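Local structure of Fe-superoxide dismutase homolog (Plasmodium berghei, 2A03) at residues 16-19 against 20-24; 25-29 against 30-34. The protein probably destroys superoxide radicals by dismuting them to hydrogen peroxide and oxygen, as a metal-dependent enzyme of the iron/manganese superoxide dismutase family. All blocks are in the same frame, centred on the assembly; numbering follows the deposited sequence.

Both interactions are local and follow each other along one run of chain, residues 16-24 and then 25-34, within the alpha-hairpin domain of the iron/manganese superoxide dismutase fold. Interaction 1 is a turn in the loop leading up to helix 29-51; interaction 2 is the capped start of that helix. Their centres lie 8 Å apart on the same side of the chain's centre, and they touch directly: Leu20 O is 3.3 Å from Leu32 CD2, and Asn21 CB is 3.4 Å from Glu29 OE2. The loop thus packs back on the first turn of the helix that carries His35, one of the four protein ligands of the manganese ion.

Interaction 1. Residues 16-19 against 20-24; sequences LKYA and LNALS
A type I beta turn, Ala19 to Ala22, reverses the loop that precedes helix 29-51 of the alpha-hairpin domain, and the side chains before and after the bend meet across it. The turn is closed by Ala22 N donating to Ala19 O over 3.1 Å. Its N-H points fairly straight at the oxygen, at 154°, but the nitrogen stands above the carbonyl plane, so the bond does not follow a lone pair. The Ala22 methyl, CB, packs against Tyr18 CB at 3.9 Å.

Leu16 and Leu20, four residues apart, cross at about a right angle and meet through single methyls, Leu16 CD1 lying 3.6 Å from Leu20 CD2. Each also touches helix 29-51, Leu16 on Tyr36 and Leu20 on Leu32, which places this methyl pair beside the helix.

Tyr18 is the aromatic centre of the contact. A chi1 of 40°, with CG between the backbone N and the carbonyl carbon, sets the ring where Leu23 meets it, and the phenol OH reaches Trp86 O in a hydrogen bond that ties the loop to helix 70-87. Leu23 CD2 lies over one face of the Tyr18 ring, offset toward the rim, making a CH-pi contact 4.2 Å from the centroid and 18° off the normal, while its other methyl, CD1, lies 3.9 Å from Tyr18 CE1.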
loop_
_atom_site.group_PDB
_atom_site.type_symbol
_atom_site.label_atom_id
_atom_site.label_comp_id
_atom_site.label_asym_id
_atom_site.label_seq_id
_atom_site.Cartn_x
_atom_site.Cartn_y
_atom_site.Cartn_z
ATOM N N LEU A 16 -5.610 23.390 3.471
ATOM C CA LEU A 16 -6.040 23.166 2.092
ATOM C C LEU A 16 -6.453 24.490 1.477
ATOM O O LEU A 16 -6.987 25.345 2.156
ATOM C CB LEU A 16 -7.246 22.215 2.019
ATOM C CG LEU A 16 -7.091 20.727 2.342
ATOM C CD1 LEU A 16 -8.469 20.057 2.333
ATOM C CD2 LEU A 16 -6.158 20.063 1.368
ATOM N N LYS A 17 -6.213 24.632 0.180
ATOM C CA LYS A 17 -6.535 25.848 -0.541
ATOM C C LYS A 17 -7.956 25.788 -1.102
ATOM O O LYS A 17 -8.375 26.686 -1.835
ATOM C CB LYS A 17 -5.507 26.058 -1.660
ATOM C CG LYS A 17 -4.064 26.186 -1.082
ATOM C CD LYS A 17 -3.007 26.563 -2.130
ATOM C CE LYS A 17 -1.605 26.731 -1.478
ATOM N NZ LYS A 17 -1.210 25.537 -0.653
ATOM N N TYR A 18 -8.685 24.722 -0.759
ATOM C CA TYR A 18 -10.042 24.552 -1.218
ATOM C C TYR A 18 -10.858 23.744 -0.202
ATOM O O TYR A 18 -10.299 23.110 0.666
ATOM C CB TYR A 18 -10.046 23.912 -2.612
ATOM C CG TYR A 18 -9.010 22.792 -2.809
ATOM C CD1 TYR A 18 -9.212 21.533 -2.265
ATOM C CD2 TYR A 18 -7.866 22.993 -3.562
ATOM C CE1 TYR A 18 -8.284 20.501 -2.441
ATOM C CE2 TYR A 18 -6.937 21.974 -3.740
ATOM C CZ TYR A 18 -7.154 20.722 -3.176
ATOM O OH TYR A 18 -6.246 19.686 -3.347
ATOM N N ALA A 19 -12.179 23.793 -0.311
ATOM C CA ALA A 19 -13.072 23.030 0.556
ATOM C C ALA A 19 -12.902 21.515 0.367
ATOM O O ALA A 19 -12.411 21.042 -0.663
ATOM C CB ALA A 19 -14.537 23.445 0.303
ATOM N N LEU A 20 -13.296 20.756 1.385
ATOM C CA LEU A 20 -13.175 19.311 1.340
ATOM C C LEU A 20 -14.055 18.671 0.249
ATOM O O LEU A 20 -13.768 17.553 -0.208
ATOM C CB LEU A 20 -13.514 18.726 2.708
ATOM C CG LEU A 20 -12.530 18.948 3.869
ATOM C CD1 LEU A 20 -13.221 18.586 5.179
ATOM C CD2 LEU A 20 -11.243 18.143 3.702
ATOM N N ASN A 21 -15.107 19.371 -0.185
ATOM C CA ASN A 21 -15.948 18.859 -1.294
ATOM C C ASN A 21 -15.675 19.520 -2.648
ATOM O O ASN A 21 -16.468 19.386 -3.595
ATOM C CB ASN A 21 -17.433 18.954 -0.962
ATOM C CG ASN A 21 -17.938 20.394 -0.950
ATOM O OD1 ASN A 21 -17.178 21.328 -0.682
ATOM N ND2 ASN A 21 -19.217 20.576 -1.247
ATOM N N ALA A 22 -14.532 20.187 -2.771
ATOM C CA ALA A 22 -14.261 20.952 -3.979
ATOM C C ALA A 22 -13.839 20.065 -5.141
ATOM O O ALA A 22 -13.867 20.517 -6.279
ATOM C CB ALA A 22 -13.202 21.994 -3.724
ATOM N N LEU A 23 -13.436 18.827 -4.861
ATOM C CA LEU A 23 -12.938 17.929 -5.909
ATOM C C LEU A 23 -13.925 16.824 -6.320
ATOM O O LEU A 23 -13.592 16.022 -7.195
ATOM C CB LEU A 23 -11.606 17.276 -5.491
ATOM C CG LEU A 23 -10.524 18.198 -4.909
ATOM C CD1 LEU A 23 -9.225 17.432 -4.700
ATOM C CD2 LEU A 23 -10.284 19.418 -5.766
ATOM N N SER A 24 -15.121 16.795 -5.712
ATOM C CA SER A 24 -16.117 15.799 -6.067
ATOM C C SER A 24 -16.700 16.140 -7.428
ATOM O O SER A 24 -16.735 17.311 -7.796
ATOM C CB SER A 24 -17.217 15.697 -5.005
ATOM O OG SER A 24 -18.072 16.838 -4.948
#

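Interaction 2. Residues 25-29 against 30-34; sequences PHISE and ETLSF. With ZN (zinc ion), chain D.
Hydrogen bonding across residues 25-34 centres on Ser28, whose OG accepts from Thr31 N over 3.0 Å at an N-H...O angle of 159°. A chi1 of 80° sets this hydroxyl between the backbone N and the carbonyl carbon, from where it reaches forward to the amide of Thr31. Asp175 holds the same hydroxyl through OD1 and bonds Thr31 OG1 through OD2, so one carboxylate bridges both side chains. Main-chain bonds continue the pattern: Leu32 N donates to Ser28 O over 3.0 Å, and Ser33 N donates to Glu29 O over 3.0 Å. Glu30 O is gripped twice, by Phe34 N and by Ser33 OG at 2.9 Å, both arriving from the same face of its carbonyl plane.

The bond from Thr31 N to its OG marks Ser28 as the N-cap of helix 29-51, the helix that carries the manganese ligand His35, the residue after Phe34.

Apolar packing gathers on Ile27, the residue just before the cap. Ile27 CG2 rests against two residues of the first turn, 3.4 Å from Thr31 CG2 and 3.4 Å from Leu32 CD1, and its side chain crosses each at about a right angle. Tyr85, Tyr183 and Leu190 also touch Ile27, placing it against helices 70-87 and 180-187 and the loop of Leu190.

One ionic and one metal contact complete the account. The extended chain of Glu30 carries OE2 to a salt bridge with Arg177 of the second subunit, joining the helix start to the dimer interface. His26 NE2 binds a zinc ion at 2.3 Å, together with two waters; Pro25 CD sits over the centre of one face of its imidazole.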
loop_
_atom_site.group_PDB
_atom_site.type_symbol
_atom_site.label_atom_id
_atom_site.label_comp_id
_atom_site.label_asym_id
_atom_site.label_seq_id
_atom_site.Cartn_x
_atom_site.Cartn_y
_atom_site.Cartn_z
ATOM N N PRO A 25 -17.175 15.115 -8.179
ATOM C CA PRO A 25 -17.227 13.688 -7.824
ATOM C C PRO A 25 -15.914 12.957 -8.079
ATOM O O PRO A 25 -15.825 11.767 -7.792
ATOM C CB PRO A 25 -18.269 13.136 -8.789
ATOM C CG PRO A 25 -18.036 13.957 -10.031
ATOM C CD PRO A 25 -17.733 15.352 -9.523
ATOM N N HIS A 26 -14.915 13.660 -8.611
ATOM C CA HIS A 26 -13.657 13.043 -8.966
ATOM C C HIS A 26 -12.946 12.439 -7.754
ATOM O O HIS A 26 -12.560 11.268 -7.778
ATOM C CB HIS A 26 -12.766 14.074 -9.629
ATOM C CG HIS A 26 -13.467 14.843 -10.698
ATOM N ND1 HIS A 26 -14.096 14.229 -11.760
ATOM C CD2 HIS A 26 -13.685 16.172 -10.843
ATOM C CE1 HIS A 26 -14.633 15.151 -12.532
ATOM N NE2 HIS A 26 -14.393 16.336 -12.002
ATOM N N ILE A 27 -12.747 13.255 -6.721
ATOM C CA ILE A 27 -12.379 12.749 -5.402
ATOM C C ILE A 27 -13.461 13.251 -4.428
ATOM O O ILE A 27 -13.786 14.451 -4.379
ATOM C CB ILE A 27 -10.944 13.148 -4.981
ATOM C CG1 ILE A 27 -9.919 12.570 -5.971
ATOM C CG2 ILE A 27 -10.609 12.625 -3.586
ATOM C CD1 ILE A 27 -8.524 13.186 -5.864
ATOM N N SER A 28 -14.053 12.315 -3.694
ATOM C CA SER A 28 -15.147 12.662 -2.800
ATOM C C SER A 28 -14.724 13.483 -1.568
ATOM O O SER A 28 -13.555 13.496 -1.150
ATOM C CB SER A 28 -15.910 11.408 -2.356
ATOM O OG SER A 28 -15.232 10.742 -1.319
ATOM N N GLU A 29 -15.717 14.168 -1.019
ATOM C CA GLU A 29 -15.610 14.870 0.248
ATOM C C GLU A 29 -15.140 13.956 1.362
ATOM O O GLU A 29 -14.230 14.316 2.120
ATOM C CB GLU A 29 -16.948 15.487 0.615
ATOM C CG GLU A 29 -16.866 16.436 1.770
ATOM C CD GLU A 29 -18.237 16.841 2.272
ATOM O OE1 GLU A 29 -18.949 15.988 2.862
ATOM O OE2 GLU A 29 -18.602 18.010 2.082
ATOM N N GLU A 30 -15.734 12.772 1.447
ATOM C CA GLU A 30 -15.309 11.804 2.434
ATOM C C GLU A 30 -13.830 11.413 2.269
ATOM O O GLU A 30 -13.100 11.295 3.262
ATOM C CB GLU A 30 -16.200 10.568 2.392
ATOM C CG GLU A 30 -15.792 9.482 3.383
ATOM C CD GLU A 30 -16.698 8.268 3.322
ATOM O OE1 GLU A 30 -17.616 8.247 2.463
ATOM O OE2 GLU A 30 -16.483 7.340 4.143
ATOM N N THR A 31 -13.379 11.223 1.032
ATOM C CA THR A 31 -11.979 10.897 0.798
ATOM C C THR A 31 -11.076 12.014 1.305
ATOM O O THR A 31 -10.130 11.762 2.041
ATOM C CB THR A 31 -11.692 10.584 -0.687
ATOM O OG1 THR A 31 -12.224 9.300 -1.008
ATOM C CG2 THR A 31 -10.196 10.549 -0.989
ATOM N N LEU A 32 -11.348 13.249 0.927
ATOM C CA LEU A 32 -10.524 14.357 1.420
ATOM C C LEU A 32 -10.484 14.443 2.934
ATOM O O LEU A 32 -9.441 14.757 3.500
ATOM C CB LEU A 32 -10.989 15.698 0.861
ATOM C CG LEU A 32 -10.090 16.171 -0.257
ATOM C CD1 LEU A 32 -10.152 15.178 -1.365
ATOM C CD2 LEU A 32 -10.477 17.576 -0.750
ATOM N N SER A 33 -11.613 14.187 3.587
ATOM C CA SER A 33 -11.660 14.289 5.025
ATOM C C SER A 33 -10.816 13.208 5.679
ATOM O O SER A 33 -10.086 13.505 6.601
ATOM C CB SER A 33 -13.110 14.267 5.564
ATOM O OG SER A 33 -13.634 12.959 5.556
ATOM N N PHE A 34 -10.883 11.969 5.211
ATOM C CA PHE A 34 -10.016 10.923 5.773
ATOM C C PHE A 34 -8.551 11.146 5.355
ATOM O O PHE A 34 -7.637 11.089 6.184
ATOM C CB PHE A 34 -10.488 9.509 5.382
ATOM C CG PHE A 34 -11.626 9.002 6.214
ATOM C CD1 PHE A 34 -11.394 8.452 7.478
ATOM C CD2 PHE A 34 -12.935 9.082 5.760
ATOM C CE1 PHE A 34 -12.469 7.995 8.285
ATOM C CE2 PHE A 34 -14.010 8.622 6.553
ATOM C CZ PHE A 34 -13.774 8.080 7.812
HETATM ZN ZN ZN D . -14.652 18.545 -12.727
HETATM O O HOH W 1 -12.759 19.460 -14.065
HETATM O O HOH W 2 -15.356 17.310 -14.510
#